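Local structure of NADPH-flavin oxidoreductase (Helicobacter pylori, 2H0U) at residues L9-F14 against T202-W207; P21-S26 against F194-Q199; E31-V36 against M151-L156. The protein binds flavin mononucleotide and, as a member of the nitroreductase family, probably uses it to transfer electrons from NAD(P)H. All coordinates share one frame; numbering follows the deposited sequence.

Interaction 1: residues L9-F14 against T202-W207. With FMN (flavin mononucleotide), chain B.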
loop_
_atom_site.group_PDB
_atom_site.type_symbol
_atom_site.label_atom_id
_atom_site.label_comp_id
_atom_site.label_asym_id
_atom_site.label_seq_id
_atom_site.Cartn_x
_atom_site.Cartn_y
_atom_site.Cartn_z
ATOM N N LEU A 9 -4.502 13.977 -11.788
ATOM C CA LEU A 9 -5.291 12.989 -11.054
ATOM C C LEU A 9 -4.852 12.843 -9.588
ATOM O O LEU A 9 -5.674 12.535 -8.712
ATOM C CB LEU A 9 -5.201 11.617 -11.754
ATOM C CG LEU A 9 -6.298 10.633 -11.281
ATOM C CD1 LEU A 9 -7.676 11.060 -11.746
ATOM C CD2 LEU A 9 -5.979 9.164 -11.704
ATOM N N GLN A 10 -3.552 13.011 -9.339
ATOM C CA GLN A 10 -3.021 12.860 -8.001
ATOM C C GLN A 10 -3.476 14.000 -7.100
ATOM O O GLN A 10 -3.442 13.858 -5.880
ATOM C CB GLN A 10 -1.478 12.810 -8.019
ATOM C CG GLN A 10 -0.884 11.784 -9.015
ATOM C CD GLN A 10 -1.482 10.379 -8.925
ATOM O OE1 GLN A 10 -1.631 9.807 -7.841
ATOM N NE2 GLN A 10 -1.847 9.820 -10.095
ATOM N N HIS A 11 -3.891 15.124 -7.709
ATOM C CA HIS A 11 -4.450 16.274 -6.958
ATOM C C HIS A 11 -5.959 16.122 -6.757
ATOM O O HIS A 11 -6.502 16.500 -5.692
ATOM C CB HIS A 11 -4.143 17.578 -7.672
ATOM C CG HIS A 11 -2.699 17.952 -7.636
ATOM N ND1 HIS A 11 -2.162 18.770 -6.654
ATOM C CD2 HIS A 11 -1.678 17.630 -8.465
ATOM C CE1 HIS A 11 -0.873 18.942 -6.896
ATOM N NE2 HIS A 11 -0.557 18.262 -7.985
ATOM N N GLN A 12 -6.620 15.566 -7.778
ATOM C CA GLN A 12 -8.032 15.178 -7.687
ATOM C C GLN A 12 -8.295 14.167 -6.566
ATOM O O GLN A 12 -9.306 14.252 -5.874
ATOM C CB GLN A 12 -8.530 14.645 -9.036
ATOM C CG GLN A 12 -10.005 14.255 -9.078
ATOM C CD GLN A 12 -10.469 13.784 -10.463
ATOM O OE1 GLN A 12 -9.967 14.257 -11.485
ATOM N NE2 GLN A 12 -11.461 12.878 -10.500
ATOM N N ARG A 13 -7.400 13.194 -6.414
ATOM C CA ARG A 13 -7.505 12.203 -5.344
ATOM C C ARG A 13 -7.065 12.924 -4.064
ATOM O O ARG A 13 -5.917 13.311 -3.949
ATOM C CB ARG A 13 -6.555 11.013 -5.641
ATOM C CG ARG A 13 -6.930 9.645 -4.948
ATOM C CD ARG A 13 -6.639 9.600 -3.415
ATOM N NE ARG A 13 -5.390 10.298 -3.100
ATOM C CZ ARG A 13 -5.119 10.927 -1.960
ATOM N NH1 ARG A 13 -5.991 10.897 -0.961
ATOM N NH2 ARG A 13 -3.976 11.602 -1.844
ATOM N N PHE A 14 -7.979 13.128 -3.118
ATOM C CA PHE A 14 -7.612 13.731 -1.847
ATOM C C PHE A 14 -8.453 13.056 -0.781
ATOM O O PHE A 14 -9.370 12.305 -1.089
ATOM C CB PHE A 14 -7.866 15.253 -1.847
ATOM C CG PHE A 14 -9.317 15.628 -1.680
ATOM C CD1 PHE A 14 -9.793 16.166 -0.471
ATOM C CD2 PHE A 14 -10.217 15.470 -2.755
ATOM C CE1 PHE A 14 -11.144 16.533 -0.348
ATOM C CE2 PHE A 14 -11.565 15.791 -2.612
ATOM C CZ PHE A 14 -12.030 16.327 -1.429
ATOM N N THR A 202 -9.091 19.512 -1.265
ATOM C CA THR A 202 -8.106 20.074 -0.324
ATOM C C THR A 202 -6.766 20.167 -1.053
ATOM O O THR A 202 -6.281 19.134 -1.523
ATOM C CB THR A 202 -7.960 19.122 0.895
ATOM O OG1 THR A 202 -9.257 18.904 1.461
ATOM C CG2 THR A 202 -7.007 19.695 1.995
ATOM N N PRO A 203 -6.160 21.378 -1.124
ATOM C CA PRO A 203 -4.857 21.462 -1.817
ATOM C C PRO A 203 -3.787 20.584 -1.124
ATOM O O PRO A 203 -3.792 20.437 0.101
ATOM C CB PRO A 203 -4.471 22.944 -1.728
ATOM C CG PRO A 203 -5.656 23.688 -1.195
ATOM C CD PRO A 203 -6.604 22.681 -0.565
ATOM N N LYS A 204 -2.882 20.015 -1.901
ATOM C CA LYS A 204 -1.846 19.140 -1.364
ATOM C C LYS A 204 -0.824 19.944 -0.582
ATOM O O LYS A 204 -0.436 21.042 -1.009
ATOM C CB LYS A 204 -1.136 18.410 -2.508
ATOM C CG LYS A 204 -1.971 17.364 -3.141
ATOM C CD LYS A 204 -1.842 16.035 -2.365
ATOM C CE LYS A 204 -2.718 14.913 -2.987
ATOM N NZ LYS A 204 -4.204 15.107 -2.657
ATOM N N THR A 205 -0.397 19.405 0.560
ATOM C CA THR A 205 0.812 19.874 1.221
ATOM C C THR A 205 1.718 18.676 1.389
ATOM O O THR A 205 1.326 17.676 2.006
ATOM C CB THR A 205 0.558 20.523 2.611
ATOM O OG1 THR A 205 -0.299 19.676 3.400
ATOM C CG2 THR A 205 -0.085 21.932 2.439
ATOM N N ARG A 206 2.908 18.775 0.835
ATOM C CA ARG A 206 3.885 17.664 0.877
ATOM C C ARG A 206 5.283 18.222 1.040
ATOM O O ARG A 206 5.527 19.386 0.689
ATOM C CB ARG A 206 3.840 16.851 -0.446
ATOM C CG ARG A 206 2.568 15.997 -0.690
ATOM C CD ARG A 206 2.363 14.920 0.389
ATOM N NE ARG A 206 1.228 14.052 0.042
ATOM C CZ ARG A 206 -0.047 14.349 0.269
ATOM N NH1 ARG A 206 -0.387 15.459 0.908
ATOM N NH2 ARG A 206 -0.989 13.513 -0.130
ATOM N N TRP A 207 6.225 17.398 1.508
ATOM C CA TRP A 207 7.638 17.753 1.384
ATOM C C TRP A 207 7.989 18.041 -0.077
ATOM O O TRP A 207 7.413 17.439 -0.977
ATOM C CB TRP A 207 8.565 16.637 1.852
ATOM C CG TRP A 207 8.595 16.404 3.337
ATOM C CD1 TRP A 207 8.181 15.268 3.984
ATOM C CD2 TRP A 207 9.088 17.285 4.350
ATOM N NE1 TRP A 207 8.371 15.390 5.345
ATOM C CE2 TRP A 207 8.929 16.621 5.599
ATOM C CE3 TRP A 207 9.667 18.568 4.340
ATOM C CZ2 TRP A 207 9.294 17.211 6.809
ATOM C CZ3 TRP A 207 10.045 19.134 5.553
ATOM C CH2 TRP A 207 9.865 18.457 6.763
HETATM N N1 FMN B . -8.172 10.817 7.649
HETATM C C2 FMN B . -9.127 10.850 8.654
HETATM O O2 FMN B . -9.792 11.867 8.805
HETATM N N3 FMN B . -9.308 9.789 9.504
HETATM C C4 FMN B . -8.521 8.673 9.377
HETATM O O4 FMN B . -8.782 7.672 10.040
HETATM C C4A FMN B . -7.523 8.653 8.378
HETATM N N5 FMN B . -6.722 7.547 8.236
HETATM C C5A FMN B . -5.805 7.457 7.201
HETATM C C6 FMN B . -5.041 6.276 7.102
HETATM C C7 FMN B . -4.107 6.193 6.058
HETATM C C7M FMN B . -3.575 4.831 5.714
HETATM C C8 FMN B . -3.895 7.260 5.163
HETATM C C8M FMN B . -3.092 7.020 3.877
HETATM C C9 FMN B . -4.657 8.411 5.285
HETATM C C9A FMN B . -5.605 8.522 6.323
HETATM N N10 FMN B . -6.370 9.686 6.482
HETATM C C10 FMN B . -7.357 9.722 7.498
HETATM C "C1'" FMN B . -6.217 10.880 5.586
HETATM C "C2'" FMN B . -4.848 11.559 5.734
HETATM O "O2'" FMN B . -4.947 12.539 6.739
HETATM C "C3'" FMN B . -4.519 12.197 4.378
HETATM O "O3'" FMN B . -4.392 11.192 3.391
HETATM C "C4'" FMN B . -3.215 12.987 4.328
HETATM O "O4'" FMN B . -3.355 14.111 5.181
HETATM C "C5'" FMN B . -2.805 13.457 2.919
HETATM O "O5'" FMN B . -3.868 14.295 2.430
HETATM P P FMN B . -4.606 13.919 1.058
HETATM O O1P FMN B . -5.061 12.491 1.205
HETATM O O2P FMN B . -5.790 14.876 0.939
HETATM O O3P FMN B . -3.664 14.077 -0.107
HETATM O O HOH W 1 -5.326 17.526 -3.595
HETATM O O HOH W 2 -3.812 19.869 -4.799
#
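Gln10, near the end of helix 3-12, turns its backbone O to the side chain of Lys204, whose CE lies 3.2 Å from it. One residue on, the His11 ring meets the aliphatic part of the same lysine, ND1 being 3.8 Å from Lys204 CG. A water in the plane of that ring joins His11 ND1 to the backbone N of Lys204. Arg13, the first residue to leave helical geometry, receives the end of the lysine: Lys204 NZ donates to Arg13 O (2.8 Å) in the carbonyl plane. Bends at chi2 and chi4 (-86° and -75°) fold the lysine chain so that NZ also reaches FMN O3P, at 2.8 Å. Arg13 NH1 gives a nearly straight bond to FMN O1P (2.8 Å, 164°), while its NH2 bonds to O3P; Arg206 NH2 also donates to FMN O3P, at 2.7 Å. Three cationic groups thus grip one phosphate oxygen, and the phosphate charge probably offsets their closeness. Phe14 then presents one ring face to the backbone N of Thr202, whose OG1 lies 3.4 Å from Phe14 CD1. The contact forms part of the phosphate end of the FMN pocket, between the exit of helix 3-12, which packs on helix 131-155, and the loop leading from strand 186-195 to helix 209-212, where Arg206 NE binds Ala40 O of the second subunit.

Interaction 2: residues P21-S26 against F194-Q199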
loop_
_atom_site.group_PDB
_atom_site.type_symbol
_atom_site.label_atom_id
_atom_site.label_comp_id
_atom_site.label_asym_id
_atom_site.label_seq_id
_atom_site.Cartn_x
_atom_site.Cartn_y
_atom_site.Cartn_z
ATOM N N PRO A 21 -24.732 13.521 0.638
ATOM C CA PRO A 21 -25.536 12.383 1.107
ATOM C C PRO A 21 -26.608 12.003 0.091
ATOM O O PRO A 21 -27.272 10.982 0.260
ATOM C CB PRO A 21 -26.186 12.913 2.403
ATOM C CG PRO A 21 -26.329 14.400 2.146
ATOM C CD PRO A 21 -25.128 14.782 1.290
ATOM N N ASN A 22 -26.787 12.792 -0.961
ATOM C CA ASN A 22 -27.814 12.448 -1.942
ATOM C C ASN A 22 -27.298 11.912 -3.279
ATOM O O ASN A 22 -28.046 11.844 -4.257
ATOM C CB ASN A 22 -28.724 13.649 -2.196
ATOM C CG ASN A 22 -29.319 14.208 -0.917
ATOM O OD1 ASN A 22 -29.177 15.402 -0.622
ATOM N ND2 ASN A 22 -29.954 13.345 -0.134
ATOM N N ARG A 23 -26.029 11.532 -3.329
ATOM C CA ARG A 23 -25.489 10.992 -4.561
ATOM C C ARG A 23 -24.785 9.700 -4.202
ATOM O O ARG A 23 -23.876 9.717 -3.387
ATOM C CB ARG A 23 -24.488 11.972 -5.141
ATOM C CG ARG A 23 -24.342 11.852 -6.608
ATOM C CD ARG A 23 -23.367 12.903 -7.081
ATOM N NE ARG A 23 -22.732 12.424 -8.289
ATOM C CZ ARG A 23 -21.690 13.002 -8.864
ATOM N NH1 ARG A 23 -21.168 14.101 -8.349
ATOM N NH2 ARG A 23 -21.185 12.472 -9.961
ATOM N N ARG A 24 -25.205 8.578 -4.769
ATOM C CA ARG A 24 -24.514 7.331 -4.451
ATOM C C ARG A 24 -23.764 6.765 -5.653
ATOM O O ARG A 24 -24.052 7.086 -6.814
ATOM C CB ARG A 24 -25.439 6.298 -3.803
ATOM C CG ARG A 24 -24.658 5.373 -2.840
ATOM C CD ARG A 24 -25.553 4.760 -1.730
ATOM N NE ARG A 24 -26.012 3.431 -2.115
ATOM C CZ ARG A 24 -25.356 2.310 -1.839
ATOM N NH1 ARG A 24 -24.220 2.365 -1.151
ATOM N NH2 ARG A 24 -25.845 1.137 -2.233
ATOM N N ILE A 25 -22.765 5.956 -5.357
ATOM C CA ILE A 25 -21.992 5.302 -6.403
ATOM C C ILE A 25 -22.945 4.278 -7.016
ATOM O O ILE A 25 -23.629 3.562 -6.289
ATOM C CB ILE A 25 -20.760 4.616 -5.797
ATOM C CG1 ILE A 25 -19.893 5.680 -5.117
ATOM C CG2 ILE A 25 -19.993 3.892 -6.879
ATOM C CD1 ILE A 25 -18.754 5.081 -4.188
ATOM N N SER A 26 -22.996 4.222 -8.344
ATOM C CA SER A 26 -23.895 3.302 -9.030
ATOM C C SER A 26 -23.462 1.853 -8.810
ATOM O O SER A 26 -22.269 1.558 -8.546
ATOM C CB SER A 26 -23.901 3.608 -10.535
ATOM O OG SER A 26 -22.702 3.123 -11.118
ATOM N N PHE A 194 -15.870 5.552 0.391
ATOM C CA PHE A 194 -15.950 6.000 -1.002
ATOM C C PHE A 194 -17.281 6.715 -1.165
ATOM O O PHE A 194 -18.272 6.320 -0.523
ATOM C CB PHE A 194 -15.919 4.778 -1.942
ATOM C CG PHE A 194 -14.616 4.000 -1.886
ATOM C CD1 PHE A 194 -13.594 4.287 -2.798
ATOM C CD2 PHE A 194 -14.390 3.066 -0.870
ATOM C CE1 PHE A 194 -12.343 3.601 -2.726
ATOM C CE2 PHE A 194 -13.145 2.329 -0.800
ATOM C CZ PHE A 194 -12.138 2.621 -1.701
ATOM N N GLY A 195 -17.294 7.746 -1.998
ATOM C CA GLY A 195 -18.538 8.454 -2.343
ATOM C C GLY A 195 -18.235 9.699 -3.121
ATOM O O GLY A 195 -17.175 9.817 -3.734
ATOM N N TYR A 196 -19.163 10.651 -3.091
ATOM C CA TYR A 196 -18.914 11.940 -3.780
ATOM C C TYR A 196 -18.760 13.089 -2.810
ATOM O O TYR A 196 -19.605 13.296 -1.941
ATOM C CB TYR A 196 -20.043 12.225 -4.765
ATOM C CG TYR A 196 -20.094 11.228 -5.869
ATOM C CD1 TYR A 196 -19.273 11.368 -6.984
ATOM C CD2 TYR A 196 -20.963 10.127 -5.804
ATOM C CE1 TYR A 196 -19.311 10.442 -8.012
ATOM C CE2 TYR A 196 -21.013 9.184 -6.835
ATOM C CZ TYR A 196 -20.174 9.360 -7.931
ATOM O OH TYR A 196 -20.219 8.483 -8.977
ATOM N N ARG A 197 -17.699 13.869 -2.995
ATOM C CA ARG A 197 -17.361 14.949 -2.078
ATOM C C ARG A 197 -18.446 16.034 -2.098
ATOM O O ARG A 197 -19.103 16.261 -3.123
ATOM C CB ARG A 197 -16.000 15.591 -2.457
ATOM C CG ARG A 197 -16.031 16.281 -3.849
ATOM C CD ARG A 197 -14.636 16.788 -4.247
ATOM N NE ARG A 197 -14.590 17.338 -5.607
ATOM C CZ ARG A 197 -14.876 18.595 -5.959
ATOM N NH1 ARG A 197 -15.281 19.497 -5.074
ATOM N NH2 ARG A 197 -14.777 18.942 -7.238
ATOM N N ASN A 198 -18.620 16.677 -0.954
ATOM C CA ASN A 198 -19.459 17.852 -0.871
ATOM C C ASN A 198 -18.662 19.045 -0.344
ATOM O O ASN A 198 -19.174 19.879 0.409
ATOM C CB ASN A 198 -20.676 17.558 -0.003
ATOM C CG ASN A 198 -21.829 18.442 -0.359
ATOM O OD1 ASN A 198 -21.792 19.130 -1.383
ATOM N ND2 ASN A 198 -22.865 18.417 0.454
ATOM N N GLN A 199 -17.384 19.102 -0.733
ATOM C CA GLN A 199 -16.472 20.163 -0.313
ATOM C C GLN A 199 -15.477 20.374 -1.437
ATOM O O GLN A 199 -15.412 19.547 -2.364
ATOM C CB GLN A 199 -15.709 19.772 0.956
ATOM C CG GLN A 199 -14.911 18.507 0.830
ATOM C CD GLN A 199 -14.140 18.170 2.095
ATOM O OE1 GLN A 199 -13.985 18.996 3.023
ATOM N NE2 GLN A 199 -13.702 16.954 2.159
HETATM O O HOH W 3 -21.587 10.209 -1.658
HETATM O O HOH W 4 -21.368 6.191 -9.763
#
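The guanidinium of Arg23 lies flat on one face of the Tyr196 ring, the two planes only 8° apart and their centres separated by 3.7 Å. This is a stacked cation-pi pair: Arg23 CZ sits 21° off the ring normal, and NH2 comes within 3.4 Å of Tyr196 CE1. An extended arginine chain, with CG anti to the backbone N (chi1 -154°), carries the group across the ring, so that Arg23 CD also rests over the face as a CH-pi contact. The ring's edge faces the backbone of 21-26 instead, with Arg24 O 3.7 Å from Tyr196 CE2 and the N of Ile25 nearby. In the ring plane beyond the hydroxyl, a water links Tyr196 OH to the backbone N of Ser26; a second water bridges Arg23 O and the backbone N of Tyr196. Ser26 is the N-cap of helix 27-38, its OG bonded to Asp29 N. The contact thus lays the approach to that helix along the end of strand 186-195, an inner strand of the antiparallel sheet in this nitroreductase-family fold. Ile25, which is buried, meets the same ring through its CG1, 4.1 Å from Tyr196 CE2, and its CD1 continues inward to Phe194 CB at 3.6 Å. Phe194 sends its ring deeper, edge-to-face with Trp30 and against Met149, Met150 and Ala153 of helix 131-155. The backbone N of Ile25 is held by Ser78 OG, just ahead of strand 79-86.

Interaction 3: residues E31-V36 against M151-L156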
loop_
_atom_site.group_PDB
_atom_site.type_symbol
_atom_site.label_atom_id
_atom_site.label_comp_id
_atom_site.label_asym_id
_atom_site.label_seq_id
_atom_site.Cartn_x
_atom_site.Cartn_y
_atom_site.Cartn_z
ATOM N N GLU A 31 -19.136 -2.211 -8.540
ATOM C CA GLU A 31 -18.675 -3.552 -8.890
ATOM C C GLU A 31 -17.321 -3.421 -9.571
ATOM O O GLU A 31 -16.448 -4.258 -9.381
ATOM C CB GLU A 31 -19.693 -4.213 -9.848
ATOM C CG GLU A 31 -20.941 -4.714 -9.105
ATOM C CD GLU A 31 -22.093 -5.094 -10.028
ATOM O OE1 GLU A 31 -22.051 -4.776 -11.260
ATOM O OE2 GLU A 31 -23.072 -5.683 -9.503
ATOM N N ALA A 32 -17.130 -2.370 -10.360
ATOM C CA ALA A 32 -15.799 -2.178 -11.000
ATOM C C ALA A 32 -14.716 -1.901 -9.970
ATOM O O ALA A 32 -13.605 -2.434 -10.079
ATOM C CB ALA A 32 -15.820 -1.055 -12.024
ATOM N N LEU A 33 -15.035 -1.108 -8.954
ATOM C CA LEU A 33 -14.036 -0.803 -7.920
ATOM C C LEU A 33 -13.683 -2.048 -7.116
ATOM O O LEU A 33 -12.526 -2.265 -6.783
ATOM C CB LEU A 33 -14.520 0.363 -7.012
ATOM C CG LEU A 33 -14.592 1.751 -7.652
ATOM C CD1 LEU A 33 -15.161 2.760 -6.682
ATOM C CD2 LEU A 33 -13.214 2.232 -8.198
ATOM N N VAL A 34 -14.660 -2.901 -6.849
ATOM C CA VAL A 34 -14.382 -4.149 -6.107
ATOM C C VAL A 34 -13.465 -5.028 -6.972
ATOM O O VAL A 34 -12.513 -5.637 -6.469
ATOM C CB VAL A 34 -15.684 -4.949 -5.800
ATOM C CG1 VAL A 34 -15.309 -6.340 -5.209
ATOM C CG2 VAL A 34 -16.532 -4.188 -4.830
ATOM N N GLU A 35 -13.754 -5.048 -8.268
ATOM C CA GLU A 35 -12.880 -5.731 -9.225
ATOM C C GLU A 35 -11.438 -5.209 -9.217
ATOM O O GLU A 35 -10.484 -5.996 -9.261
ATOM C CB GLU A 35 -13.509 -5.723 -10.631
ATOM C CG GLU A 35 -12.684 -6.455 -11.706
ATOM C CD GLU A 35 -12.637 -7.981 -11.536
ATOM O OE1 GLU A 35 -13.326 -8.574 -10.659
ATOM O OE2 GLU A 35 -11.953 -8.609 -12.355
ATOM N N VAL A 36 -11.269 -3.886 -9.180
ATOM C CA VAL A 36 -9.937 -3.288 -8.997
ATOM C C VAL A 36 -9.226 -3.898 -7.771
ATOM O O VAL A 36 -8.058 -4.303 -7.856
ATOM C CB VAL A 36 -10.023 -1.730 -8.903
ATOM C CG1 VAL A 36 -8.667 -1.099 -8.527
ATOM C CG2 VAL A 36 -10.505 -1.150 -10.250
HETATM N N MSE A 151 -7.339 5.050 -6.292
HETATM C CA MSE A 151 -6.905 5.667 -7.520
HETATM C C MSE A 151 -7.902 5.403 -8.671
HETATM O O MSE A 151 -8.201 6.297 -9.461
HETATM C CB MSE A 151 -5.460 5.225 -7.874
HETATM C CG MSE A 151 -4.917 5.931 -9.120
HETATM SE SE MSE A 151 -4.443 7.759 -8.568
HETATM C CE MSE A 151 -4.307 7.574 -6.602
ATOM N N ALA A 152 -8.432 4.190 -8.761
ATOM C CA ALA A 152 -9.481 3.871 -9.735
ATOM C C ALA A 152 -10.747 4.706 -9.506
ATOM O O ALA A 152 -11.398 5.199 -10.475
ATOM C CB ALA A 152 -9.787 2.360 -9.647
ATOM N N ALA A 153 -11.095 4.883 -8.228
ATOM C CA ALA A 153 -12.243 5.704 -7.848
ATOM C C ALA A 153 -12.026 7.125 -8.419
ATOM O O ALA A 153 -12.928 7.692 -9.050
ATOM C CB ALA A 153 -12.384 5.740 -6.323
ATOM N N ALA A 154 -10.803 7.654 -8.264
ATOM C CA ALA A 154 -10.493 9.017 -8.796
ATOM C C ALA A 154 -10.631 9.046 -10.321
ATOM O O ALA A 154 -11.193 9.985 -10.885
ATOM C CB ALA A 154 -9.105 9.480 -8.375
HETATM N N MSE A 155 -10.162 8.014 -10.992
HETATM C CA MSE A 155 -10.381 7.916 -12.439
HETATM C C MSE A 155 -11.856 7.985 -12.831
HETATM O O MSE A 155 -12.183 8.584 -13.865
HETATM C CB MSE A 155 -9.742 6.668 -13.022
HETATM C CG MSE A 155 -8.251 6.700 -13.047
HETATM SE SE MSE A 155 -7.595 4.956 -13.705
HETATM C CE MSE A 155 -8.220 5.132 -15.580
ATOM N N LEU A 156 -12.742 7.427 -11.993
ATOM C CA LEU A 156 -14.196 7.497 -12.228
ATOM C C LEU A 156 -14.879 8.741 -11.686
ATOM O O LEU A 156 -16.087 8.863 -11.816
ATOM C CB LEU A 156 -14.910 6.262 -11.657
ATOM C CG LEU A 156 -14.615 4.926 -12.338
ATOM C CD1 LEU A 156 -15.206 3.751 -11.550
ATOM C CD2 LEU A 156 -15.140 4.946 -13.799
#
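Leu33 and Val36, one turn apart on helix 27-38, both direct methyl groups at Ala152 on helix 131-155. The leucine reaches farther. Its CG lies anti to the carbonyl carbon (chi1 -69°) and its chain runs on extended through chi2, which brings the CD2 branch against the opposite backbone, 3.4 Å from Ala153 N. That methyl is the meeting point of the contact: Ala152 CB lies 3.7 Å from Leu33 CD2, and Leu156 CD1 closes in on the same methyl from one turn farther along, at 4.2 Å. The CD1 branch of Leu33 also meets Ala153 CB, so both branches lie against this alanine. Val36 comes to Ala152 with both of its methyls, CG2 at 3.6 Å and CG1 at 3.8 Å from the alanine CB. The bond from CA to CB of Val36 and that of Ala152 each point toward the other helix, whereas Leu33 starts off at an angle and gains its contact through the end of its chain. The small alanines let the branched residues come close to the backbone of 151-156, although the axes of the two short segments stay 10.0 Å apart and run roughly antiparallel, at 146°. The side chains that meet are all apolar. Ile158, in the loop after helix 131-155, touches both Leu33 and Ala153. Helix 3-12 packs on 151-156 through Leu9 and Gln10, while Val6 and Gln10 of the second subunit touch Ala152 and Val36, placing this helix pair at the dimer interface.

How the interactions relate
Helix 131-155 ties the three sites together. Interactions 2 and 3 have centres 14 Å apart and meet where Phe194 CD1 lies 4.0 Å from Ala153 CB, joining the end of strand 186-195 to the helix pair. The centre of interaction 1 is about 19 Å from each of theirs: it touches interaction 3 through Leu9 and Arg13 on Met155 and Met151, and interaction 2 through Phe14 on Arg197 and Gln199. Along the chain the first segments run 9-14, 21-26, 31-36 and their partners return in reverse order, so interaction 1 encloses interaction 2, which encloses interaction 3. The FMN phosphate site therefore packs directly on helix 131-155, which also carries half of interaction 3, and interactions 1 and 3 both border the second subunit.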